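PDB 1L8R: dachshund homolog 1 from Homo sapiens, which regulates transcription during organogenesis, acting with SIX, EYA and corepressor proteins, this DACHbox-N piece carrying a DNA-binding motif like that of forkhead/winged-helix domains. Local coordinates for residues N4-V10 with F20-E26; L12-A18 with Q32-F37; K51-I57 with T93-C98. One frame throughout, in Å; residues are numbered along the deposited sequence.

Contact 1. Residues N4-V10 with F20-E26; sequences NNECKMV and FTVEGCE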
loop_
_atom_site.group_PDB
_atom_site.type_symbol
_atom_site.label_atom_id
_atom_site.label_comp_id
_atom_site.label_asym_id
_atom_site.label_seq_id
_atom_site.Cartn_x
_atom_site.Cartn_y
_atom_site.Cartn_z
ATOM N N ASN A 4 -11.643 -8.070 7.871
ATOM C CA ASN A 4 -10.408 -7.343 7.575
ATOM C C ASN A 4 -9.425 -8.187 6.771
ATOM O O ASN A 4 -8.436 -7.667 6.253
ATOM C CB ASN A 4 -9.728 -6.855 8.862
ATOM C CG ASN A 4 -9.336 -7.991 9.793
ATOM O OD1 ASN A 4 -10.172 -8.811 10.177
ATOM N ND2 ASN A 4 -8.058 -8.042 10.162
ATOM N N ASN A 5 -9.683 -9.488 6.670
ATOM C CA ASN A 5 -8.796 -10.351 5.905
ATOM C C ASN A 5 -9.329 -10.686 4.521
ATOM O O ASN A 5 -8.748 -11.501 3.803
ATOM C CB ASN A 5 -8.500 -11.626 6.687
ATOM C CG ASN A 5 -7.666 -11.347 7.911
ATOM O OD1 ASN A 5 -6.657 -10.643 7.827
ATOM N ND2 ASN A 5 -8.080 -11.879 9.056
ATOM N N GLU A 6 -10.442 -10.059 4.154
ATOM C CA GLU A 6 -11.038 -10.273 2.844
ATOM C C GLU A 6 -10.468 -9.239 1.881
ATOM O O GLU A 6 -10.608 -8.038 2.088
ATOM C CB GLU A 6 -12.560 -10.139 2.918
ATOM C CG GLU A 6 -13.236 -11.291 3.636
ATOM C CD GLU A 6 -12.964 -12.620 2.954
ATOM O OE1 GLU A 6 -13.210 -12.720 1.735
ATOM O OE2 GLU A 6 -12.506 -13.562 3.634
ATOM N N CYS A 7 -9.813 -9.717 0.834
ATOM C CA CYS A 7 -9.204 -8.830 -0.147
ATOM C C CYS A 7 -10.160 -8.508 -1.287
ATOM O O CYS A 7 -11.121 -9.239 -1.545
ATOM C CB CYS A 7 -7.949 -9.494 -0.723
ATOM S SG CYS A 7 -6.866 -8.403 -1.668
ATOM N N LYS A 8 -9.896 -7.393 -1.954
ATOM C CA LYS A 8 -10.681 -6.994 -3.113
ATOM C C LYS A 8 -9.857 -6.003 -3.916
ATOM O O LYS A 8 -9.028 -5.267 -3.366
ATOM C CB LYS A 8 -12.031 -6.383 -2.706
ATOM C CG LYS A 8 -11.987 -4.975 -2.158
ATOM C CD LYS A 8 -13.409 -4.450 -1.957
ATOM C CE LYS A 8 -13.417 -3.020 -1.451
ATOM N NZ LYS A 8 -14.808 -2.524 -1.245
HETATM N N MSE A 9 -10.057 -6.009 -5.228
HETATM C CA MSE A 9 -9.323 -5.102 -6.094
HETATM C C MSE A 9 -10.127 -3.813 -6.202
HETATM O O MSE A 9 -11.354 -3.844 -6.349
HETATM C CB MSE A 9 -9.124 -5.724 -7.482
HETATM C CG MSE A 9 -8.481 -7.115 -7.489
HETATM SE SE MSE A 9 -6.745 -7.210 -6.632
HETATM C CE MSE A 9 -7.320 -7.954 -4.950
ATOM N N VAL A 10 -9.435 -2.685 -6.106
ATOM C CA VAL A 10 -10.073 -1.378 -6.174
ATOM C C VAL A 10 -9.286 -0.495 -7.126
ATOM O O VAL A 10 -8.137 -0.788 -7.448
ATOM C CB VAL A 10 -10.126 -0.708 -4.784
ATOM C CG1 VAL A 10 -10.924 -1.576 -3.824
ATOM C CG2 VAL A 10 -8.717 -0.478 -4.258
ATOM N N PHE A 20 -7.654 -4.101 1.625
ATOM C CA PHE A 20 -8.264 -4.762 2.782
ATOM C C PHE A 20 -8.893 -3.627 3.570
ATOM O O PHE A 20 -8.340 -2.528 3.631
ATOM C CB PHE A 20 -7.234 -5.455 3.684
ATOM C CG PHE A 20 -6.647 -6.697 3.097
ATOM C CD1 PHE A 20 -7.385 -7.875 3.014
ATOM C CD2 PHE A 20 -5.360 -6.679 2.577
ATOM C CE1 PHE A 20 -6.852 -9.017 2.419
ATOM C CE2 PHE A 20 -4.811 -7.812 1.975
ATOM C CZ PHE A 20 -5.551 -8.987 1.891
ATOM N N THR A 21 -10.057 -3.872 4.161
ATOM C CA THR A 21 -10.684 -2.839 4.967
ATOM C C THR A 21 -10.402 -3.167 6.429
ATOM O O THR A 21 -10.884 -4.167 6.961
ATOM C CB THR A 21 -12.179 -2.779 4.698
ATOM O OG1 THR A 21 -12.381 -2.365 3.340
ATOM C CG2 THR A 21 -12.850 -1.778 5.631
ATOM N N VAL A 22 -9.606 -2.306 7.055
ATOM C CA VAL A 22 -9.163 -2.460 8.442
ATOM C C VAL A 22 -9.643 -1.310 9.324
ATOM O O VAL A 22 -9.488 -0.146 8.968
ATOM C CB VAL A 22 -7.617 -2.504 8.484
ATOM C CG1 VAL A 22 -7.123 -2.739 9.906
ATOM C CG2 VAL A 22 -7.119 -3.576 7.542
ATOM N N GLU A 23 -10.218 -1.636 10.479
ATOM C CA GLU A 23 -10.716 -0.608 11.388
ATOM C C GLU A 23 -11.631 0.379 10.674
ATOM O O GLU A 23 -11.533 1.588 10.895
ATOM C CB GLU A 23 -9.563 0.182 12.015
ATOM C CG GLU A 23 -8.857 -0.479 13.181
ATOM C CD GLU A 23 -8.154 0.545 14.064
ATOM O OE1 GLU A 23 -8.839 1.210 14.872
ATOM O OE2 GLU A 23 -6.924 0.703 13.943
ATOM N N GLY A 24 -12.502 -0.138 9.813
ATOM C CA GLY A 24 -13.442 0.707 9.094
ATOM C C GLY A 24 -12.892 1.582 7.984
ATOM O O GLY A 24 -13.590 2.465 7.487
ATOM N N CYS A 25 -11.651 1.346 7.574
ATOM C CA CYS A 25 -11.070 2.159 6.515
ATOM C C CYS A 25 -10.519 1.280 5.401
ATOM O O CYS A 25 -9.851 0.286 5.658
ATOM C CB CYS A 25 -9.950 3.033 7.075
ATOM S SG CYS A 25 -9.375 4.292 5.922
ATOM N N GLU A 26 -10.811 1.651 4.160
ATOM C CA GLU A 26 -10.334 0.896 3.017
ATOM C C GLU A 26 -8.864 1.240 2.800
ATOM O O GLU A 26 -8.514 2.397 2.564
ATOM C CB GLU A 26 -11.145 1.253 1.772
ATOM C CG GLU A 26 -10.847 0.380 0.575
ATOM C CD GLU A 26 -11.800 0.635 -0.571
ATOM O OE1 GLU A 26 -13.000 0.309 -0.430
ATOM O OE2 GLU A 26 -11.349 1.160 -1.608
HETATM O O HOH W 1 -11.557 -6.248 4.061
#
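Three backbone carbonyls and a thiol close in on the ring of Phe-20. In a sulfur-aromatic contact, Cys-7 SG, anti to the backbone N (chi1 -167°), lies over one face, 4.3 Å from the centroid of the Phe-20 ring and 27° off the normal. Cys-7 CB comes to 3.4 Å from Phe-20 CE1. The ring's positive rim suits Asn-5 O, at the edge 3.4 Å from Phe-20 CE1; Asn-4 O, also held by Gln-66, and Glu-6 O come obliquely near CD1. Replacing this ring by an alanine side chain is likely to leave the Cys-7 sulfur without its aromatic partner and a gap under residues 4-7.

In this winged-helix-like domain the 3-10 turn and loop lead into strand 8-12, the edge strand within this chain, beside the hairpin of strands 15-22 and 25-29 with its type I' turn from Val-22 to Cys-25. A water links Glu-6 O to Thr-21 N, 2.8 Å from each, and Asn-4 CA makes a C-H...O contact of 3.3 Å with Thr-21 O. The extended Lys-8 chain crosses Glu-26 at about a right angle in a salt bridge, NZ to Glu-26 OE1 3.5 Å, whose hydrogen bond is weak. Glu-26 OE2 rests against Val-10 CG1 and pairs with Arg-88.

Contact 2. Residues L12-A18 with Q32-F37; sequences LRGAKVA and QAFDLF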
loop_
_atom_site.group_PDB
_atom_site.type_symbol
_atom_site.label_atom_id
_atom_site.label_comp_id
_atom_site.label_asym_id
_atom_site.label_seq_id
_atom_site.Cartn_x
_atom_site.Cartn_y
_atom_site.Cartn_z
ATOM N N LEU A 12 -7.163 2.709 -8.343
ATOM C CA LEU A 12 -6.236 3.693 -7.818
ATOM C C LEU A 12 -5.589 4.358 -9.013
ATOM O O LEU A 12 -4.788 3.742 -9.719
ATOM C CB LEU A 12 -5.159 3.045 -6.943
ATOM C CG LEU A 12 -4.165 4.053 -6.351
ATOM C CD1 LEU A 12 -4.927 5.117 -5.569
ATOM C CD2 LEU A 12 -3.168 3.344 -5.445
ATOM N N ARG A 13 -5.955 5.612 -9.252
ATOM C CA ARG A 13 -5.398 6.363 -10.367
ATOM C C ARG A 13 -5.499 5.577 -11.679
ATOM O O ARG A 13 -4.552 5.526 -12.458
ATOM C CB ARG A 13 -3.934 6.712 -10.073
ATOM C CG ARG A 13 -3.716 7.442 -8.752
ATOM C CD ARG A 13 -2.230 7.702 -8.495
ATOM N NE ARG A 13 -1.644 8.628 -9.463
ATOM C CZ ARG A 13 -1.760 9.953 -9.408
ATOM N NH1 ARG A 13 -2.438 10.528 -8.425
ATOM N NH2 ARG A 13 -1.196 10.707 -10.342
ATOM N N GLY A 14 -6.647 4.946 -11.905
ATOM C CA GLY A 14 -6.852 4.199 -13.136
ATOM C C GLY A 14 -6.330 2.777 -13.162
ATOM O O GLY A 14 -6.503 2.064 -14.150
ATOM N N ALA A 15 -5.688 2.350 -12.081
ATOM C CA ALA A 15 -5.159 0.998 -12.020
ATOM C C ALA A 15 -5.892 0.196 -10.956
ATOM O O ALA A 15 -6.613 0.754 -10.125
ATOM C CB ALA A 15 -3.668 1.031 -11.715
ATOM N N LYS A 16 -5.716 -1.118 -11.004
ATOM C CA LYS A 16 -6.334 -2.012 -10.037
ATOM C C LYS A 16 -5.282 -2.385 -8.999
ATOM O O LYS A 16 -4.163 -2.760 -9.348
ATOM C CB LYS A 16 -6.846 -3.273 -10.737
ATOM C CG LYS A 16 -8.167 -3.086 -11.468
ATOM C CD LYS A 16 -9.328 -3.044 -10.486
ATOM C CE LYS A 16 -10.649 -2.740 -11.181
ATOM N NZ LYS A 16 -10.693 -1.346 -11.702
ATOM N N VAL A 17 -5.641 -2.266 -7.725
ATOM C CA VAL A 17 -4.730 -2.612 -6.641
ATOM C C VAL A 17 -5.477 -3.394 -5.566
ATOM O O VAL A 17 -6.699 -3.278 -5.424
ATOM C CB VAL A 17 -4.096 -1.354 -5.998
ATOM C CG1 VAL A 17 -3.282 -0.586 -7.045
ATOM C CG2 VAL A 17 -5.173 -0.468 -5.393
ATOM N N ALA A 18 -4.729 -4.194 -4.816
ATOM C CA ALA A 18 -5.301 -5.001 -3.750
ATOM C C ALA A 18 -5.603 -4.133 -2.537
ATOM O O ALA A 18 -4.878 -3.184 -2.229
ATOM C CB ALA A 18 -4.349 -6.122 -3.381
ATOM N N GLN A 32 2.592 -2.223 -3.810
ATOM C CA GLN A 32 1.989 -2.352 -5.131
ATOM C C GLN A 32 1.738 -0.976 -5.733
ATOM O O GLN A 32 2.069 -0.740 -6.898
ATOM C CB GLN A 32 0.675 -3.134 -5.052
ATOM C CG GLN A 32 -0.042 -3.293 -6.388
ATOM C CD GLN A 32 -1.269 -4.178 -6.280
ATOM O OE1 GLN A 32 -2.013 -4.099 -5.304
ATOM N NE2 GLN A 32 -1.493 -5.014 -7.288
ATOM N N ALA A 33 1.160 -0.070 -4.946
ATOM C CA ALA A 33 0.886 1.287 -5.419
ATOM C C ALA A 33 2.204 1.974 -5.758
ATOM O O ALA A 33 2.292 2.733 -6.724
ATOM C CB ALA A 33 0.127 2.082 -4.352
ATOM N N PHE A 34 3.224 1.710 -4.950
ATOM C CA PHE A 34 4.548 2.275 -5.171
ATOM C C PHE A 34 5.082 1.837 -6.538
ATOM O O PHE A 34 5.489 2.674 -7.345
ATOM C CB PHE A 34 5.506 1.809 -4.071
ATOM C CG PHE A 34 6.954 2.107 -4.357
ATOM C CD1 PHE A 34 7.451 3.397 -4.235
ATOM C CD2 PHE A 34 7.813 1.093 -4.765
ATOM C CE1 PHE A 34 8.790 3.676 -4.514
ATOM C CE2 PHE A 34 9.150 1.362 -5.047
ATOM C CZ PHE A 34 9.638 2.656 -4.921
ATOM N N ASP A 35 5.062 0.532 -6.803
ATOM C CA ASP A 35 5.569 0.008 -8.073
ATOM C C ASP A 35 4.827 0.569 -9.275
ATOM O O ASP A 35 5.407 0.734 -10.349
ATOM C CB ASP A 35 5.465 -1.521 -8.134
ATOM C CG ASP A 35 6.240 -2.205 -7.037
ATOM O OD1 ASP A 35 7.292 -1.673 -6.616
ATOM O OD2 ASP A 35 5.800 -3.291 -6.609
ATOM N N LEU A 36 3.543 0.852 -9.095
ATOM C CA LEU A 36 2.721 1.369 -10.182
ATOM C C LEU A 36 2.864 2.855 -10.462
ATOM O O LEU A 36 2.804 3.277 -11.622
ATOM C CB LEU A 36 1.243 1.075 -9.913
ATOM C CG LEU A 36 0.745 -0.368 -10.013
ATOM C CD1 LEU A 36 -0.674 -0.451 -9.468
ATOM C CD2 LEU A 36 0.795 -0.833 -11.467
ATOM N N PHE A 37 3.068 3.654 -9.418
ATOM C CA PHE A 37 3.131 5.098 -9.607
ATOM C C PHE A 37 4.360 5.880 -9.153
ATOM O O PHE A 37 4.530 7.033 -9.551
ATOM C CB PHE A 37 1.886 5.716 -8.971
ATOM C CG PHE A 37 0.602 5.111 -9.452
ATOM C CD1 PHE A 37 0.180 5.297 -10.766
ATOM C CD2 PHE A 37 -0.177 4.334 -8.602
ATOM C CE1 PHE A 37 -1.001 4.714 -11.226
ATOM C CE2 PHE A 37 -1.358 3.746 -9.051
ATOM C CZ PHE A 37 -1.771 3.938 -10.368
#
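Strand 15-18 and helix 32-37 run side by side, nearly antiparallel (158°), where helix 30-37 packs on the antiparallel sheet of this winged-helix-like domain, and the type I' turn from Leu-12 to Ala-15 folds over the helix's last turn. There Phe-37 is the broad apolar plate. Arg-13 lays CD over the centre of its face, 3.9 Å from the centroid of the Phe-37 ring, a CH-pi contact that uses the arginine's methylenes. Arg-13 NH1 goes on to a salt bridge with Glu-92, the guanidinium plane standing steeply to the Phe-37 ring. Ala-15 CB reaches Phe-37 CZ at 3.7 Å, small enough to admit the ring beside Leu-36. Leu-12 sets CG against Phe-37 CE2 and CD2 against Ala-33 CB, 3.7 Å away. Deeper along the strand, Val-17 CG1 touches Leu-36 CD1 at 3.6 Å.

Polar grip comes from Gln-32, a residue long enough, with CG anti to the backbone N (chi1 179°), to deliver OE1 from the helix side to Ala-18 N at 2.8 Å. The N-H points almost straight at the oxygen (172°), the donor tilted from the plane of the Gln-32 carbonyl. Helix 88-99 borders the contact, with Phe-91 on Ala-33 and Tyr-95 on Phe-37, while strand 8-12 flanks Val-17 through Val-10.

Contact 3. Residues K51-I57 with T93-C98; sequences KLKRLEI and TLYNDC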
loop_
_atom_site.group_PDB
_atom_site.type_symbol
_atom_site.label_atom_id
_atom_site.label_comp_id
_atom_site.label_asym_id
_atom_site.label_seq_id
_atom_site.Cartn_x
_atom_site.Cartn_y
_atom_site.Cartn_z
ATOM N N LYS A 51 9.340 9.636 4.113
ATOM C CA LYS A 51 8.368 10.688 3.844
ATOM C C LYS A 51 7.084 10.473 4.639
ATOM O O LYS A 51 6.523 11.416 5.197
ATOM C CB LYS A 51 8.051 10.741 2.349
ATOM C CG LYS A 51 9.236 11.134 1.486
ATOM C CD LYS A 51 8.838 11.211 0.022
ATOM C CE LYS A 51 10.001 11.670 -0.839
ATOM N NZ LYS A 51 10.489 13.015 -0.427
ATOM N N LEU A 52 6.622 9.227 4.687
ATOM C CA LEU A 52 5.407 8.892 5.422
ATOM C C LEU A 52 5.544 9.318 6.886
ATOM O O LEU A 52 4.606 9.850 7.475
ATOM C CB LEU A 52 5.153 7.386 5.319
ATOM C CG LEU A 52 3.838 6.859 4.732
ATOM C CD1 LEU A 52 3.300 7.765 3.623
ATOM C CD2 LEU A 52 4.080 5.460 4.204
ATOM N N LYS A 53 6.714 9.091 7.474
ATOM C CA LYS A 53 6.932 9.486 8.861
ATOM C C LYS A 53 6.723 10.990 9.001
ATOM O O LYS A 53 5.932 11.447 9.827
ATOM C CB LYS A 53 8.347 9.121 9.314
ATOM C CG LYS A 53 8.620 7.626 9.379
ATOM C CD LYS A 53 9.927 7.334 10.103
ATOM C CE LYS A 53 9.867 7.802 11.550
ATOM N NZ LYS A 53 11.127 7.516 12.289
ATOM N N ARG A 54 7.429 11.755 8.174
ATOM C CA ARG A 54 7.334 13.209 8.196
ATOM C C ARG A 54 5.900 13.707 7.997
ATOM O O ARG A 54 5.486 14.691 8.616
ATOM C CB ARG A 54 8.237 13.800 7.114
ATOM C CG ARG A 54 8.483 15.288 7.249
ATOM C CD ARG A 54 9.190 15.815 6.018
ATOM N NE ARG A 54 8.289 15.883 4.873
ATOM C CZ ARG A 54 8.675 15.750 3.609
ATOM N NH1 ARG A 54 9.951 15.537 3.316
ATOM N NH2 ARG A 54 7.783 15.841 2.634
ATOM N N LEU A 55 5.147 13.031 7.131
ATOM C CA LEU A 55 3.759 13.408 6.858
ATOM C C LEU A 55 2.813 12.960 7.967
ATOM O O LEU A 55 1.600 13.164 7.880
ATOM C CB LEU A 55 3.295 12.806 5.528
ATOM C CG LEU A 55 3.934 13.345 4.249
ATOM C CD1 LEU A 55 3.637 12.407 3.084
ATOM C CD2 LEU A 55 3.406 14.744 3.969
ATOM N N GLU A 56 3.370 12.346 9.005
ATOM C CA GLU A 56 2.580 11.861 10.135
ATOM C C GLU A 56 1.589 10.773 9.733
ATOM O O GLU A 56 0.473 10.710 10.252
ATOM C CB GLU A 56 1.832 13.022 10.803
ATOM C CG GLU A 56 2.745 14.092 11.389
ATOM C CD GLU A 56 3.712 13.543 12.430
ATOM O OE1 GLU A 56 4.548 14.324 12.933
ATOM O OE2 GLU A 56 3.643 12.337 12.751
ATOM N N ILE A 57 2.002 9.925 8.799
ATOM C CA ILE A 57 1.173 8.820 8.337
ATOM C C ILE A 57 1.821 7.508 8.786
ATOM O O ILE A 57 2.958 7.206 8.405
ATOM C CB ILE A 57 1.050 8.810 6.797
ATOM C CG1 ILE A 57 0.358 10.090 6.319
ATOM C CG2 ILE A 57 0.273 7.583 6.345
ATOM C CD1 ILE A 57 0.376 10.277 4.806
ATOM N N THR A 93 -1.615 11.774 -0.668
ATOM C CA THR A 93 -0.841 12.755 0.083
ATOM C C THR A 93 0.634 12.413 -0.118
ATOM O O THR A 93 1.464 13.291 -0.347
ATOM C CB THR A 93 -1.173 12.707 1.589
ATOM O OG1 THR A 93 -2.545 13.076 1.790
ATOM C CG2 THR A 93 -0.283 13.665 2.369
ATOM N N LEU A 94 0.954 11.126 -0.023
ATOM C CA LEU A 94 2.324 10.670 -0.225
ATOM C C LEU A 94 2.750 10.970 -1.659
ATOM O O LEU A 94 3.831 11.501 -1.902
ATOM C CB LEU A 94 2.428 9.166 0.032
ATOM C CG LEU A 94 3.723 8.516 -0.457
ATOM C CD1 LEU A 94 4.892 9.025 0.386
ATOM C CD2 LEU A 94 3.606 7.006 -0.371
ATOM N N TYR A 95 1.885 10.634 -2.608
ATOM C CA TYR A 95 2.181 10.860 -4.010
ATOM C C TYR A 95 2.436 12.339 -4.287
ATOM O O TYR A 95 3.397 12.691 -4.969
ATOM C CB TYR A 95 1.036 10.333 -4.883
ATOM C CG TYR A 95 1.300 10.477 -6.364
ATOM C CD1 TYR A 95 1.013 11.668 -7.029
ATOM C CD2 TYR A 95 1.881 9.438 -7.094
ATOM C CE1 TYR A 95 1.300 11.821 -8.380
ATOM C CE2 TYR A 95 2.171 9.580 -8.446
ATOM C CZ TYR A 95 1.878 10.778 -9.082
ATOM O OH TYR A 95 2.167 10.933 -10.417
ATOM N N ASN A 96 1.584 13.206 -3.750
ATOM C CA ASN A 96 1.754 14.638 -3.959
ATOM C C ASN A 96 3.085 15.110 -3.383
ATOM O O ASN A 96 3.778 15.926 -3.985
ATOM C CB ASN A 96 0.595 15.410 -3.319
ATOM C CG ASN A 96 -0.750 15.041 -3.920
ATOM O OD1 ASN A 96 -0.824 14.560 -5.056
ATOM N ND2 ASN A 96 -1.822 15.281 -3.171
ATOM N N ASP A 97 3.448 14.573 -2.223
ATOM C CA ASP A 97 4.692 14.949 -1.563
ATOM C C ASP A 97 5.940 14.494 -2.320
ATOM O O ASP A 97 7.002 15.104 -2.203
ATOM C CB ASP A 97 4.709 14.385 -0.141
ATOM C CG ASP A 97 5.902 14.863 0.659
ATOM O OD1 ASP A 97 6.113 16.092 0.738
ATOM O OD2 ASP A 97 6.625 14.010 1.215
ATOM N N CYS A 98 5.811 13.426 -3.099
ATOM C CA CYS A 98 6.930 12.894 -3.873
ATOM C C CYS A 98 7.088 13.543 -5.237
ATOM O O CYS A 98 8.171 13.512 -5.828
ATOM C CB CYS A 98 6.756 11.391 -4.099
ATOM S SG CYS A 98 6.843 10.381 -2.617
#
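Asp-97 OD2 has Lys-51 and Leu-55 gathered round it, Lys-51 CB at 3.7 Å and Leu-55 CD1 at 3.9 Å. Lys-51 NZ stands 4.3 Å from Asp-97 OD2, beyond a salt bridge, yet its positive charge would probably favour the ionised aspartate. Arg-54 NH2 is modelled in a salt bridge with Asp-97 OD1, but its place is doubtful and the length carries little weight.

Beneath the charges the contact is apolar. Lys-51 lends its methylenes, with CD 3.4 Å from Cys-98 SG and CB 4.1 Å from Leu-94 CD1. Leu-52 and Leu-94 cross at about a right angle, their CD1 atoms 3.8 Å apart, branched ends that suit a buried position. Leu-55 directs CD1 towards the backbone of the other helix, 4.0 Å from Leu-94 CA, and its CD2 meets Thr-93 CG2 at 4.2 Å. After the Schellman motif that ends helix 45-54, with Glu-56 at positive phi, Ile-57 comes back against Thr-93, its CD1 reaching the same methyl. The pairing joins helix 45-54 to helix 88-99; Leu-52 also touches Leu-30 of helix 30-37, and Cys-98 packs on Leu-38 in the loop that follows that helix.

In the fold
Contacts 1 and 2 interlock along the chain, their segments alternating, and both use strand 15-22; contact 3 opens only after both have closed. The centres of contacts 1 and 2 lie about 15 Å apart, joined where Val-10 N meets Val-17 O in a probable hydrogen bond between strands 8-12 and 15-22. Contact 3 is centred about 17 Å from contact 2 and touches it through Tyr-95, which meets Arg-13 and Phe-37. Contacts 1 and 3 stay apart, with centres about 21 Å and nearest atoms about 10 Å from each other. Contact 2 sets helix 30-37 on the sheet, and contact 3 joins helix 45-54 to helix 88-99, all within this DACHbox-N fragment with its winged-helix-like DNA-binding motif.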